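Local atomic coordinates of pyridoxamine 5-phosphate-dependent dehydrase (Escherichia coli, PDB entry 3B8X), a protein that catalyses removal of the C3'-hydroxyl from GDP-4-keto-6-deoxy-D-mannose by combined transamination and deoxygenation, a step in the biosynthesis of L-colitose for the bacterial O-antigen. Residues B[53-56]-B[60-63]; B[62-67]-B[247-252]; B[66-71]-B[212-217]; B[74-79]-B[205-210]. The protein carries 1 engineered substitution. All coordinates share one frame; numbering follows the deposited sequence.

Contact 1 of 4, residues B[53-56]-B[60-63]; sequences VMVS and TANL
Val55 lays its CG2 methyl against Ala61, 3.5 Å from CB, at the end of strand 51-55, an outer strand of the mixed sheet. The same methyl comes within 3.7 Å of Thr60 OG1: with CG1 anti to the carbonyl carbon (chi1 -71°), CG2 falls between the backbone N and the carbonyl carbon, on the side of Ala61. One residue on, the chain leaves the strand: Ser56 has helix-like backbone angles (-59°/-29°) and begins the short link to helix 58-68. Its hydroxyl meets that of Thr60, with OG and OG1 2.8 Å apart, a hydrogen bond in which either partner may donate. Thr60 OG1 also bonds the backbone N of Ser57, so it is gripped twice at the strand-to-helix link. Its CG2 methyl lies 3.4 Å from Ser56 OG, beside the bond. Farther out, Ile200 of the adjoining strand touches both Val55 and Ala61, extending the apolar patch, while Asn250 of the second subunit packs on Thr60. The chemistry is therefore divided: methyl packing closes the strand against the first part of the helix, and a hydroxyl pair with a second backbone bond ties the turn between strand and helix without any charged group.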
# COMPACT_ATOMS: atom_id res chain seq x y z
N VAL B 53 1.46 -14.89 2.88
CA VAL B 53 1.99 -13.57 3.27
C VAL B 53 0.84 -12.59 3.29
O VAL B 53 0.34 -12.24 2.24
CB VAL B 53 3.05 -12.97 2.35
CG1 VAL B 53 3.46 -11.61 2.89
CG2 VAL B 53 4.32 -13.85 2.23
N MET B 54 0.47 -12.12 4.47
CA MET B 54 -0.60 -11.13 4.63
C MET B 54 -0.14 -9.71 4.34
O MET B 54 0.96 -9.33 4.73
CB MET B 54 -1.12 -11.12 6.03
CG MET B 54 -2.45 -10.31 6.16
SD MET B 54 -2.96 -10.21 7.91
CE MET B 54 -4.68 -9.65 7.83
N VAL B 55 -0.96 -8.95 3.64
CA VAL B 55 -0.59 -7.59 3.25
C VAL B 55 -1.76 -6.67 3.48
O VAL B 55 -2.84 -7.07 3.89
CB VAL B 55 -0.11 -7.48 1.77
CG1 VAL B 55 1.28 -8.14 1.62
CG2 VAL B 55 -1.09 -8.13 0.84
N SER B 56 -1.52 -5.40 3.26
CA SER B 56 -2.54 -4.42 3.55
C SER B 56 -3.88 -4.56 2.82
O SER B 56 -4.87 -4.10 3.36
CB SER B 56 -1.93 -3.02 3.42
OG SER B 56 -1.66 -2.69 2.05
N THR B 60 -2.75 -4.57 -2.80
CA THR B 60 -1.33 -4.65 -2.55
C THR B 60 -0.89 -6.12 -2.63
O THR B 60 0.29 -6.43 -2.81
CB THR B 60 -0.96 -3.94 -1.21
OG1 THR B 60 -1.64 -4.55 -0.10
CG2 THR B 60 -1.28 -2.48 -1.29
N ALA B 61 -1.81 -7.06 -2.52
CA ALA B 61 -1.33 -8.45 -2.70
C ALA B 61 -1.00 -8.72 -4.19
O ALA B 61 0.05 -9.28 -4.57
CB ALA B 61 -2.40 -9.45 -2.15
N ASN B 62 -1.85 -8.20 -5.07
CA ASN B 62 -1.60 -8.32 -6.49
C ASN B 62 -0.34 -7.53 -6.84
O ASN B 62 0.43 -7.95 -7.70
CB ASN B 62 -2.76 -7.70 -7.28
CG ASN B 62 -3.93 -8.63 -7.45
OD1 ASN B 62 -3.84 -9.82 -7.16
ND2 ASN B 62 -5.05 -8.08 -7.94
N LEU B 63 -0.14 -6.36 -6.20
CA LEU B 63 1.04 -5.58 -6.52
C LEU B 63 2.31 -6.39 -6.25
O LEU B 63 3.20 -6.51 -7.10
CB LEU B 63 1.06 -4.24 -5.78
CG LEU B 63 2.23 -3.28 -6.01
CD1 LEU B 63 2.23 -2.63 -7.36
CD2 LEU B 63 2.12 -2.25 -4.92

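Contact 2 of 4, residues B[62-67]-B[247-252]; sequences NLLMIA and PGYNVR. With G4M ([(2R,3S,4R,5R)-5-(2-amino-6-oxo-1,6-dihydro-9H-purin-9-yl)-3,4-dihydroxytetrahydrofuran-2-yl]methyl (2R,3S,4S,5S,6R)-3,4-dihydroxy-5-[({3-hydroxy-2-methyl-5-[(phosphonooxy)methyl]pyridin-4-yl}methyl)amino]-6-methyltetrahydro-2H-pyran-2-yl dihydrogen diphosphate), chain G.
The Tyr249 ring carries the CD2 methyl of Leu63 over the centre of one face, a CH-pi contact 3.8 Å from the ring centroid and 11° off the ring normal. Leu64 CD2 reaches the same ring obliquely, 3.7 Å from CD1. On the far side of the loop the Arg252 guanidinium turns its edge toward O2G of the bound cofactor-sugar adduct, too distant for a bond (NH2 to O2G 4.3 Å). This belongs to the aspartate aminotransferase fold: helix 58-68 meets the loop that supplies part of the pocket. Leu63 reaches the face because its CG lies anti to the backbone N, and its side chain crosses Tyr249 at about a right angle. The ring's hydroxyl bonds Tyr100 OH. Leu64 runs past Val251 in the opposite direction, with CD1 3.8 Å from CG2. Loop 247-252 is apolar toward the helix, polar toward the ligand. Glu196 of the second subunit bridges to Arg252 NE and also bonds Asn250 ND2, so the pocket is built across the dimer. Asn250 forms an Asx turn, its OD1 accepting from Arg252 N at 3.1 Å (N-H...O 171°). With that oxygen held, ND2 meets the phosphate oxygen OP1, 2.9 Å away at 159°.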
# COMPACT_ATOMS: atom_id res chain seq x y z
N ASN B 62 -1.85 -8.20 -5.07
CA ASN B 62 -1.60 -8.32 -6.49
C ASN B 62 -0.34 -7.53 -6.84
O ASN B 62 0.43 -7.95 -7.70
CB ASN B 62 -2.76 -7.70 -7.28
CG ASN B 62 -3.93 -8.63 -7.45
OD1 ASN B 62 -3.84 -9.82 -7.16
ND2 ASN B 62 -5.05 -8.08 -7.94
N LEU B 63 -0.14 -6.36 -6.20
CA LEU B 63 1.04 -5.58 -6.52
C LEU B 63 2.31 -6.39 -6.25
O LEU B 63 3.20 -6.51 -7.10
CB LEU B 63 1.06 -4.24 -5.78
CG LEU B 63 2.23 -3.28 -6.01
CD1 LEU B 63 2.23 -2.63 -7.36
CD2 LEU B 63 2.12 -2.25 -4.92
N LEU B 64 2.36 -6.98 -5.06
CA LEU B 64 3.51 -7.83 -4.69
C LEU B 64 3.63 -9.07 -5.54
O LEU B 64 4.75 -9.56 -5.75
CB LEU B 64 3.49 -8.20 -3.20
CG LEU B 64 3.67 -7.07 -2.15
CD1 LEU B 64 4.23 -7.49 -0.80
CD2 LEU B 64 4.47 -5.91 -2.66
N MET B 65 2.49 -9.66 -5.94
CA MET B 65 2.53 -10.87 -6.76
C MET B 65 3.32 -10.60 -8.03
O MET B 65 4.24 -11.34 -8.38
CB MET B 65 1.13 -11.39 -7.08
CG MET B 65 1.19 -12.56 -7.95
SD MET B 65 -0.45 -13.31 -8.12
CE MET B 65 -1.47 -12.03 -8.92
N ILE B 66 2.97 -9.52 -8.73
CA ILE B 66 3.69 -9.12 -9.97
C ILE B 66 5.15 -8.70 -9.71
O ILE B 66 6.09 -9.09 -10.39
CB ILE B 66 2.94 -7.94 -10.67
CG1 ILE B 66 1.52 -8.38 -10.98
CG2 ILE B 66 3.66 -7.51 -11.94
CD1 ILE B 66 1.47 -9.72 -11.73
N ALA B 67 5.34 -7.84 -8.73
CA ALA B 67 6.68 -7.38 -8.44
C ALA B 67 7.67 -8.49 -8.13
O ALA B 67 8.83 -8.50 -8.58
CB ALA B 67 6.61 -6.43 -7.29
N PRO B 247 13.81 -3.46 -4.27
CA PRO B 247 12.96 -2.27 -4.35
C PRO B 247 11.52 -2.67 -3.98
O PRO B 247 10.74 -3.08 -4.82
CB PRO B 247 13.07 -1.81 -5.83
CG PRO B 247 13.97 -2.84 -6.54
CD PRO B 247 14.12 -4.03 -5.60
N GLY B 248 11.16 -2.52 -2.70
CA GLY B 248 9.83 -2.90 -2.24
C GLY B 248 8.90 -1.75 -1.77
O GLY B 248 9.01 -0.57 -2.21
N TYR B 249 8.02 -2.09 -0.85
CA TYR B 249 7.03 -1.11 -0.38
C TYR B 249 6.89 -1.32 1.10
O TYR B 249 7.49 -2.20 1.69
CB TYR B 249 5.65 -1.50 -0.99
CG TYR B 249 5.63 -1.46 -2.51
CD1 TYR B 249 5.95 -2.60 -3.28
CD2 TYR B 249 5.35 -0.26 -3.18
CE1 TYR B 249 6.02 -2.51 -4.70
CE2 TYR B 249 5.44 -0.16 -4.61
CZ TYR B 249 5.75 -1.30 -5.37
OH TYR B 249 5.78 -1.23 -6.77
N ASN B 250 6.05 -0.50 1.70
CA ASN B 250 5.60 -0.83 3.04
C ASN B 250 4.10 -1.07 2.81
O ASN B 250 3.33 -0.10 2.63
CB ASN B 250 5.75 0.29 4.06
CG ASN B 250 4.95 0.02 5.34
OD1 ASN B 250 4.23 -0.97 5.42
ND2 ASN B 250 5.05 0.93 6.34
N VAL B 251 3.69 -2.33 2.73
CA VAL B 251 2.28 -2.72 2.62
C VAL B 251 1.92 -3.73 3.71
O VAL B 251 1.20 -4.69 3.52
CB VAL B 251 1.89 -3.26 1.23
CG1 VAL B 251 2.11 -2.13 0.19
CG2 VAL B 251 2.76 -4.48 0.91
N ARG B 252 2.50 -3.51 4.88
CA ARG B 252 2.25 -4.39 5.99
C ARG B 252 0.79 -4.23 6.44
O ARG B 252 0.21 -3.14 6.29
CB ARG B 252 3.18 -3.98 7.14
CG ARG B 252 4.64 -4.28 6.93
CD ARG B 252 5.38 -3.94 8.20
NE ARG B 252 5.31 -2.54 8.61
CZ ARG B 252 6.29 -1.90 9.23
NH1 ARG B 252 7.42 -2.54 9.53
NH2 ARG B 252 6.15 -0.62 9.57
OP3 G4M G . 7.63 3.74 8.10
PL G4M G . 6.65 4.51 7.09
OP1 G4M G . 6.21 3.59 5.89
OP2 G4M G . 5.36 5.13 7.82
OP4 G4M G . 7.37 5.83 6.51
C5B G4M G . 8.41 5.50 5.61
C5L G4M G . 9.50 6.57 5.65
C6L G4M G . 9.71 7.40 4.56
N1L G4M G . 10.67 8.34 4.53
C2L G4M G . 11.54 8.46 5.51
C2A G4M G . 12.65 9.49 5.34
C3L G4M G . 11.43 7.65 6.66
O3L G4M G . 12.33 7.74 7.67
C4L G4M G . 10.38 6.69 6.74
C4A G4M G . 10.27 5.82 7.83
N4A G4M G . 11.14 5.92 8.84
C4G G4M G . 10.96 5.19 10.00
C5G G4M G . 12.30 4.69 10.55
C6G G4M G . 13.23 5.88 10.73
O5G G4M G . 12.05 4.11 11.83
C3G G4M G . 10.00 4.00 9.80
O3G G4M G . 8.80 4.25 10.55
C2G G4M G . 10.69 2.69 10.26
O2G G4M G . 9.74 1.60 10.27
C1G G4M G . 11.39 2.84 11.64
O1G G4M G . 12.37 1.80 11.81
P2 G4M G . 12.12 1.35 13.32
O3P G4M G . 12.22 2.59 14.35
O4P G4M G . 13.29 0.32 13.68
OPP G4M G . 10.64 0.69 13.40
P G4M G . 10.62 -0.46 14.54
O1P G4M G . 12.07 -1.07 14.90
O2P G4M G . 9.71 -1.65 13.95
O5' G4M G . 9.88 0.09 15.88
C5' G4M G . 10.67 1.06 16.56
C4' G4M G . 10.65 0.79 18.07
O4' G4M G . 9.31 0.92 18.62
C3' G4M G . 11.13 -0.66 18.37
O3' G4M G . 11.87 -0.73 19.59
C2' G4M G . 9.80 -1.45 18.45
O2' G4M G . 9.90 -2.52 19.41
C1' G4M G . 8.83 -0.39 19.00
N9 G4M G . 7.48 -0.63 18.47
C8 G4M G . 7.11 -0.58 17.16
N7 G4M G . 5.83 -0.83 17.09
C4 G4M G . 6.40 -0.91 19.23
C5 G4M G . 5.33 -1.04 18.34
C6 G4M G . 4.05 -1.32 18.88
O6 G4M G . 3.08 -1.41 18.16
N3 G4M G . 6.21 -1.06 20.53
C2 G4M G . 5.02 -1.33 21.01
N1 G4M G . 3.93 -1.46 20.21
N2 G4M G . 4.86 -1.47 22.37

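Contact 3 of 4, residues B[66-71]-B[212-217]; sequences IAALFF and LCIRAH. With G4M ([(2R,3S,4R,5R)-5-(2-amino-6-oxo-1,6-dihydro-9H-purin-9-yl)-3,4-dihydroxytetrahydrofuran-2-yl]methyl (2R,3S,4S,5S,6R)-3,4-dihydroxy-5-[({3-hydroxy-2-methyl-5-[(phosphonooxy)methyl]pyridin-4-yl}methyl)amino]-6-methyltetrahydro-2H-pyran-2-yl dihydrogen diphosphate), chain G.
Two helices of the large mixed-sheet domain, 58-68 and 205-214, lean together here in the aspartate aminotransferase fold, and one residue of the second, Ile214, does the bridging. The nearest CA atoms across the contact, of Ala68 and Ile214, are 7.8 Å apart, a spacing compatible with the small alanine side chains on the first helix. Ile214 reaches across with its CD1 methyl, which lies 4.1 Å from Ala67 CB and 4.0 Å from the backbone N of Ala68. Two torsions explain the reach: CG1 sits between the backbone N and the carbonyl carbon (chi1 61°), and CD1 then continues in an extended line (chi2 171°). The other branch, CG2, is directed to Phe71, 4.2 Å from CD1 of that ring, an oblique approach. Ile214 therefore straddles the helix and what follows it, one branch on each.

Phe71 is brought to this place by a type I turn from Ala68 to Phe71, closed by Phe71 N to Ala68 O at 3.0 Å. Within the turn, Phe70 CB lies over one face of the Phe71 ring, offset toward its rim, and Tyr349 of the second subunit meets Phe71 edge to face. No polar bond crosses between the two segments, so the fit rests on apolar packing alone. Downstream, the backbone leaves the helix and reaches the pocket at His217, whose positive phi (65°) marks a left-handed conformation. There the phosphate oxygen OP3 of the adduct lies at the edge of the His217 ring, 3.6 Å from CE1.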
# COMPACT_ATOMS: atom_id res chain seq x y z
N ILE B 66 2.97 -9.52 -8.73
CA ILE B 66 3.69 -9.12 -9.97
C ILE B 66 5.15 -8.70 -9.71
O ILE B 66 6.09 -9.09 -10.39
CB ILE B 66 2.94 -7.94 -10.67
CG1 ILE B 66 1.52 -8.38 -10.98
CG2 ILE B 66 3.66 -7.51 -11.94
CD1 ILE B 66 1.47 -9.72 -11.73
N ALA B 67 5.34 -7.84 -8.73
CA ALA B 67 6.68 -7.38 -8.44
C ALA B 67 7.67 -8.49 -8.13
O ALA B 67 8.83 -8.50 -8.58
CB ALA B 67 6.61 -6.43 -7.29
N ALA B 68 7.26 -9.42 -7.29
CA ALA B 68 8.17 -10.48 -6.93
C ALA B 68 8.79 -11.20 -8.13
O ALA B 68 9.92 -11.64 -8.04
CB ALA B 68 7.48 -11.47 -6.05
N LEU B 69 8.04 -11.35 -9.22
CA LEU B 69 8.53 -12.05 -10.39
C LEU B 69 9.70 -11.37 -11.08
O LEU B 69 10.39 -11.97 -11.90
CB LEU B 69 7.40 -12.28 -11.39
CG LEU B 69 6.26 -13.12 -10.83
CD1 LEU B 69 4.99 -13.08 -11.70
CD2 LEU B 69 6.73 -14.53 -10.57
N PHE B 70 9.96 -10.13 -10.71
CA PHE B 70 11.05 -9.38 -11.31
C PHE B 70 12.30 -9.56 -10.48
O PHE B 70 13.39 -9.19 -10.89
CB PHE B 70 10.68 -7.89 -11.39
CG PHE B 70 9.68 -7.58 -12.46
CD1 PHE B 70 8.35 -8.00 -12.33
CD2 PHE B 70 10.05 -6.84 -13.60
CE1 PHE B 70 7.44 -7.77 -13.34
CE2 PHE B 70 9.16 -6.63 -14.64
CZ PHE B 70 7.83 -7.04 -14.50
N PHE B 71 12.11 -10.10 -9.28
CA PHE B 71 13.13 -10.15 -8.25
C PHE B 71 13.68 -11.52 -7.98
O PHE B 71 14.55 -11.70 -7.14
CB PHE B 71 12.67 -9.45 -6.95
CG PHE B 71 12.20 -8.03 -7.16
CD1 PHE B 71 11.00 -7.59 -6.66
CD2 PHE B 71 12.95 -7.14 -7.91
CE1 PHE B 71 10.58 -6.29 -6.91
CE2 PHE B 71 12.52 -5.86 -8.19
CZ PHE B 71 11.33 -5.43 -7.68
N LEU B 212 8.31 -11.54 1.62
CA LEU B 212 8.58 -11.06 2.98
C LEU B 212 9.47 -9.83 2.99
O LEU B 212 9.33 -8.95 3.86
CB LEU B 212 9.26 -12.14 3.80
CG LEU B 212 8.38 -13.36 4.11
CD1 LEU B 212 9.28 -14.38 4.77
CD2 LEU B 212 7.23 -12.98 5.02
N CYS B 213 10.38 -9.76 2.02
CA CYS B 213 11.27 -8.60 1.90
C CYS B 213 10.57 -7.36 1.33
O CYS B 213 10.69 -6.26 1.87
CB CYS B 213 12.43 -9.00 0.98
SG CYS B 213 13.62 -7.67 0.57
N ILE B 214 9.85 -7.53 0.22
CA ILE B 214 9.22 -6.39 -0.42
C ILE B 214 7.95 -5.86 0.26
O ILE B 214 7.49 -4.73 -0.04
CB ILE B 214 9.06 -6.58 -1.91
CG1 ILE B 214 8.16 -7.80 -2.18
CG2 ILE B 214 10.41 -6.61 -2.57
CD1 ILE B 214 7.79 -7.90 -3.67
N ARG B 215 7.39 -6.69 1.16
CA ARG B 215 6.20 -6.25 1.90
C ARG B 215 6.62 -5.17 2.84
O ARG B 215 5.82 -4.36 3.27
CB ARG B 215 5.67 -7.32 2.87
CG ARG B 215 4.53 -6.79 3.74
CD ARG B 215 3.89 -7.96 4.49
NE ARG B 215 4.87 -8.70 5.31
CZ ARG B 215 4.59 -9.78 6.03
NH1 ARG B 215 3.38 -10.33 5.99
NH2 ARG B 215 5.55 -10.35 6.76
N ALA B 216 7.89 -5.20 3.26
CA ALA B 216 8.29 -4.25 4.28
C ALA B 216 9.62 -3.58 4.05
O ALA B 216 10.65 -4.05 4.53
CB ALA B 216 8.31 -4.93 5.66
N HIS B 217 9.59 -2.47 3.33
CA HIS B 217 10.76 -1.65 3.09
C HIS B 217 11.90 -2.22 2.29
O HIS B 217 12.89 -1.51 2.08
CB HIS B 217 11.31 -1.13 4.43
CG HIS B 217 10.27 -0.51 5.30
ND1 HIS B 217 9.73 0.73 5.01
CD2 HIS B 217 9.70 -0.92 6.46
CE1 HIS B 217 8.88 1.06 5.97
NE2 HIS B 217 8.83 0.08 6.86
OP3 G4M G . 7.63 3.74 8.10
PL G4M G . 6.65 4.51 7.09
OP1 G4M G . 6.21 3.59 5.89
OP2 G4M G . 5.36 5.13 7.82
OP4 G4M G . 7.37 5.83 6.51
C5B G4M G . 8.41 5.50 5.61
C5L G4M G . 9.50 6.57 5.65
C6L G4M G . 9.71 7.40 4.56
N1L G4M G . 10.67 8.34 4.53
C2L G4M G . 11.54 8.46 5.51
C2A G4M G . 12.65 9.49 5.34
C3L G4M G . 11.43 7.65 6.66
O3L G4M G . 12.33 7.74 7.67
C4L G4M G . 10.38 6.69 6.74
C4A G4M G . 10.27 5.82 7.83
N4A G4M G . 11.14 5.92 8.84
C4G G4M G . 10.96 5.19 10.00
C5G G4M G . 12.30 4.69 10.55
C6G G4M G . 13.23 5.88 10.73
O5G G4M G . 12.05 4.11 11.83
C3G G4M G . 10.00 4.00 9.80
O3G G4M G . 8.80 4.25 10.55
C2G G4M G . 10.69 2.69 10.26
O2G G4M G . 9.74 1.60 10.27
C1G G4M G . 11.39 2.84 11.64
O1G G4M G . 12.37 1.80 11.81
P2 G4M G . 12.12 1.35 13.32
O3P G4M G . 12.22 2.59 14.35
O4P G4M G . 13.29 0.32 13.68
OPP G4M G . 10.64 0.69 13.40
P G4M G . 10.62 -0.46 14.54
O1P G4M G . 12.07 -1.07 14.90
O2P G4M G . 9.71 -1.65 13.95
O5' G4M G . 9.88 0.09 15.88
C5' G4M G . 10.67 1.06 16.56
C4' G4M G . 10.65 0.79 18.07
O4' G4M G . 9.31 0.92 18.62
C3' G4M G . 11.13 -0.66 18.37
O3' G4M G . 11.87 -0.73 19.59
C2' G4M G . 9.80 -1.45 18.45
O2' G4M G . 9.90 -2.52 19.41
C1' G4M G . 8.83 -0.39 19.00
N9 G4M G . 7.48 -0.63 18.47
C8 G4M G . 7.11 -0.58 17.16
N7 G4M G . 5.83 -0.83 17.09
C4 G4M G . 6.40 -0.91 19.23
C5 G4M G . 5.33 -1.04 18.34
C6 G4M G . 4.05 -1.32 18.88
O6 G4M G . 3.08 -1.41 18.16
N3 G4M G . 6.21 -1.06 20.53
C2 G4M G . 5.02 -1.33 21.01
N1 G4M G . 3.93 -1.46 20.21
N2 G4M G . 4.86 -1.47 22.37

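Contact 4 of 4, residues B[74-79]-B[205-210]; sequences KPRLKK and EEIYHI
Charge pairing dominates this contact, where Arg76, in the loop that leads from helix 58-68 to strand 82-86, meets Glu206 in the first turn of helix 205-214, near the surface of the large domain of the aspartate aminotransferase fold. The salt bridge is between Arg76 NH1 and Glu206 OE1, 3.3 Å apart. The carboxylate oxygen lies at the edge of the guanidinium, near its plane, but the two planes are turned 45° from each other and the geometry does not meet that of a hydrogen bond, which suggests a mainly electrostatic pairing. Arg76 reaches this position through a chain bent at both chi2 and chi3 (129° and 134°), whereas Glu206 stretches out with its CG anti to the backbone N. Each group has a further partner: Arg76 NH2 bridges to Asp204 just ahead of the helix, and Glu206 OE2 accepts from the backbone N of Lys73. The cation therefore lies between two acids, and their charge would probably be eased by it and by the nearby helix start.

Van der Waals contact is slight: Ile207 CG1 comes to 4.3 Å from Arg76 NH1, obliquely to the guanidinium, and the buried isoleucine also meets Leu69. Within the helix, Ile210 N bonds Glu206 O at 2.8 Å, an ordinary i to i+4 helical bond.

Water-mediated bonding completes the set. One water accepts from Lys74 N at 3.2 Å and donates to Glu206 OE1 at 2.9 Å, giving that oxygen a second partner besides Arg76 NH1.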
# COMPACT_ATOMS: atom_id res chain seq x y z
N LYS B 74 16.89 -15.74 -11.02
CA LYS B 74 16.72 -15.80 -12.47
C LYS B 74 15.37 -15.05 -12.58
O LYS B 74 14.34 -15.60 -12.16
CB LYS B 74 16.52 -17.27 -12.90
CG LYS B 74 16.37 -17.46 -14.39
CD LYS B 74 16.63 -18.91 -14.78
CE LYS B 74 17.07 -19.04 -16.24
NZ LYS B 74 18.27 -18.22 -16.58
N PRO B 75 15.34 -13.80 -13.04
CA PRO B 75 14.07 -13.05 -13.08
C PRO B 75 13.02 -13.74 -13.90
O PRO B 75 13.23 -14.04 -15.07
CB PRO B 75 14.45 -11.77 -13.79
CG PRO B 75 15.91 -11.59 -13.49
CD PRO B 75 16.48 -12.98 -13.49
N ARG B 76 11.85 -13.95 -13.33
CA ARG B 76 10.80 -14.63 -14.07
C ARG B 76 10.02 -13.79 -15.06
O ARG B 76 9.34 -14.36 -15.91
CB ARG B 76 9.91 -15.40 -13.14
CG ARG B 76 10.51 -16.73 -12.71
CD ARG B 76 10.49 -16.89 -11.22
NE ARG B 76 10.01 -18.23 -10.89
CZ ARG B 76 10.32 -18.92 -9.79
NH1 ARG B 76 11.12 -18.42 -8.85
NH2 ARG B 76 9.81 -20.13 -9.64
N LEU B 77 10.14 -12.46 -14.97
CA LEU B 77 9.51 -11.53 -15.92
C LEU B 77 10.44 -10.36 -16.03
O LEU B 77 11.25 -10.15 -15.11
CB LEU B 77 8.11 -11.02 -15.47
CG LEU B 77 6.89 -11.96 -15.41
CD1 LEU B 77 5.66 -11.22 -14.86
CD2 LEU B 77 6.55 -12.57 -16.77
N LYS B 78 10.30 -9.61 -17.13
CA LYS B 78 11.07 -8.40 -17.42
C LYS B 78 10.16 -7.46 -18.20
O LYS B 78 9.12 -7.89 -18.70
CB LYS B 78 12.31 -8.72 -18.22
CG LYS B 78 12.00 -8.99 -19.65
CD LYS B 78 13.26 -9.49 -20.35
CE LYS B 78 12.97 -9.79 -21.81
NZ LYS B 78 12.33 -11.12 -22.04
N LYS B 79 10.53 -6.19 -18.30
CA LYS B 79 9.69 -5.20 -18.98
C LYS B 79 9.37 -5.71 -20.37
O LYS B 79 10.23 -6.34 -20.98
CB LYS B 79 10.42 -3.85 -19.08
CG LYS B 79 10.31 -2.96 -17.84
CD LYS B 79 10.40 -1.49 -18.19
CE LYS B 79 11.39 -0.78 -17.28
NZ LYS B 79 11.72 0.59 -17.76
N GLU B 205 9.38 -21.29 -1.97
CA GLU B 205 10.15 -20.69 -0.90
C GLU B 205 10.89 -19.41 -1.29
O GLU B 205 11.01 -18.53 -0.44
CB GLU B 205 11.12 -21.69 -0.27
CG GLU B 205 11.97 -21.09 0.86
CD GLU B 205 12.81 -22.16 1.57
OE1 GLU B 205 13.28 -23.07 0.86
OE2 GLU B 205 13.00 -22.06 2.81
N GLU B 206 11.37 -19.31 -2.54
CA GLU B 206 12.06 -18.08 -3.00
C GLU B 206 11.09 -16.91 -3.11
O GLU B 206 11.37 -15.78 -2.65
CB GLU B 206 12.80 -18.20 -4.34
CG GLU B 206 13.66 -16.95 -4.66
CD GLU B 206 14.20 -16.94 -6.09
OE1 GLU B 206 13.68 -17.74 -6.88
OE2 GLU B 206 15.07 -16.10 -6.43
N ILE B 207 9.96 -17.19 -3.75
CA ILE B 207 8.91 -16.19 -3.89
C ILE B 207 8.46 -15.74 -2.50
O ILE B 207 8.28 -14.56 -2.27
CB ILE B 207 7.73 -16.79 -4.66
CG1 ILE B 207 8.12 -17.02 -6.11
CG2 ILE B 207 6.57 -15.83 -4.65
CD1 ILE B 207 8.16 -15.77 -6.95
N TYR B 208 8.22 -16.70 -1.61
CA TYR B 208 7.85 -16.45 -0.21
C TYR B 208 8.84 -15.47 0.44
O TYR B 208 8.48 -14.41 0.95
CB TYR B 208 7.94 -17.76 0.56
CG TYR B 208 7.62 -17.61 2.02
CD1 TYR B 208 6.54 -16.83 2.42
CD2 TYR B 208 8.38 -18.23 3.01
CE1 TYR B 208 6.20 -16.65 3.77
CE2 TYR B 208 8.07 -18.04 4.38
CZ TYR B 208 6.96 -17.28 4.74
OH TYR B 208 6.59 -17.12 6.06
N HIS B 209 10.12 -15.78 0.39
CA HIS B 209 11.09 -14.85 0.94
C HIS B 209 11.08 -13.50 0.21
O HIS B 209 11.17 -12.46 0.86
CB HIS B 209 12.49 -15.51 0.94
CG HIS B 209 12.58 -16.64 1.92
ND1 HIS B 209 13.66 -17.50 1.99
CD2 HIS B 209 11.71 -17.05 2.87
CE1 HIS B 209 13.45 -18.38 2.96
NE2 HIS B 209 12.27 -18.14 3.50
N ILE B 210 10.93 -13.51 -1.12
CA ILE B 210 10.93 -12.23 -1.84
C ILE B 210 9.75 -11.41 -1.35
O ILE B 210 9.83 -10.20 -1.17
CB ILE B 210 10.78 -12.40 -3.36
CG1 ILE B 210 12.10 -12.89 -4.00
CG2 ILE B 210 10.43 -11.07 -3.98
CD1 ILE B 210 11.97 -13.58 -5.42
O HOH W 1 15.25 -17.86 -9.35

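Overall arrangement
Contacts 1, 2 and 3 are buried and all use helix 58-68, while contact 4 is partly exposed and shares helix 205-214 with contact 3. Contacts 2 and 3 lie only 5 Å apart between centres and are joined by backbone bonds from Tyr249 to Ile214 and to His217; contact 1 joins contact 2 through Ser56 N and Val251 O. Contact 4 meets contact 3 through Leu69 O and Leu77 N. Chemistry differs with place: the buried contacts 2 and 3 are apolar between their segments, buried contact 1 adds a hydroxyl pair, and the more exposed contact 4 relies on charge and water. Loops of contacts 2 and 3 also reach the ligand.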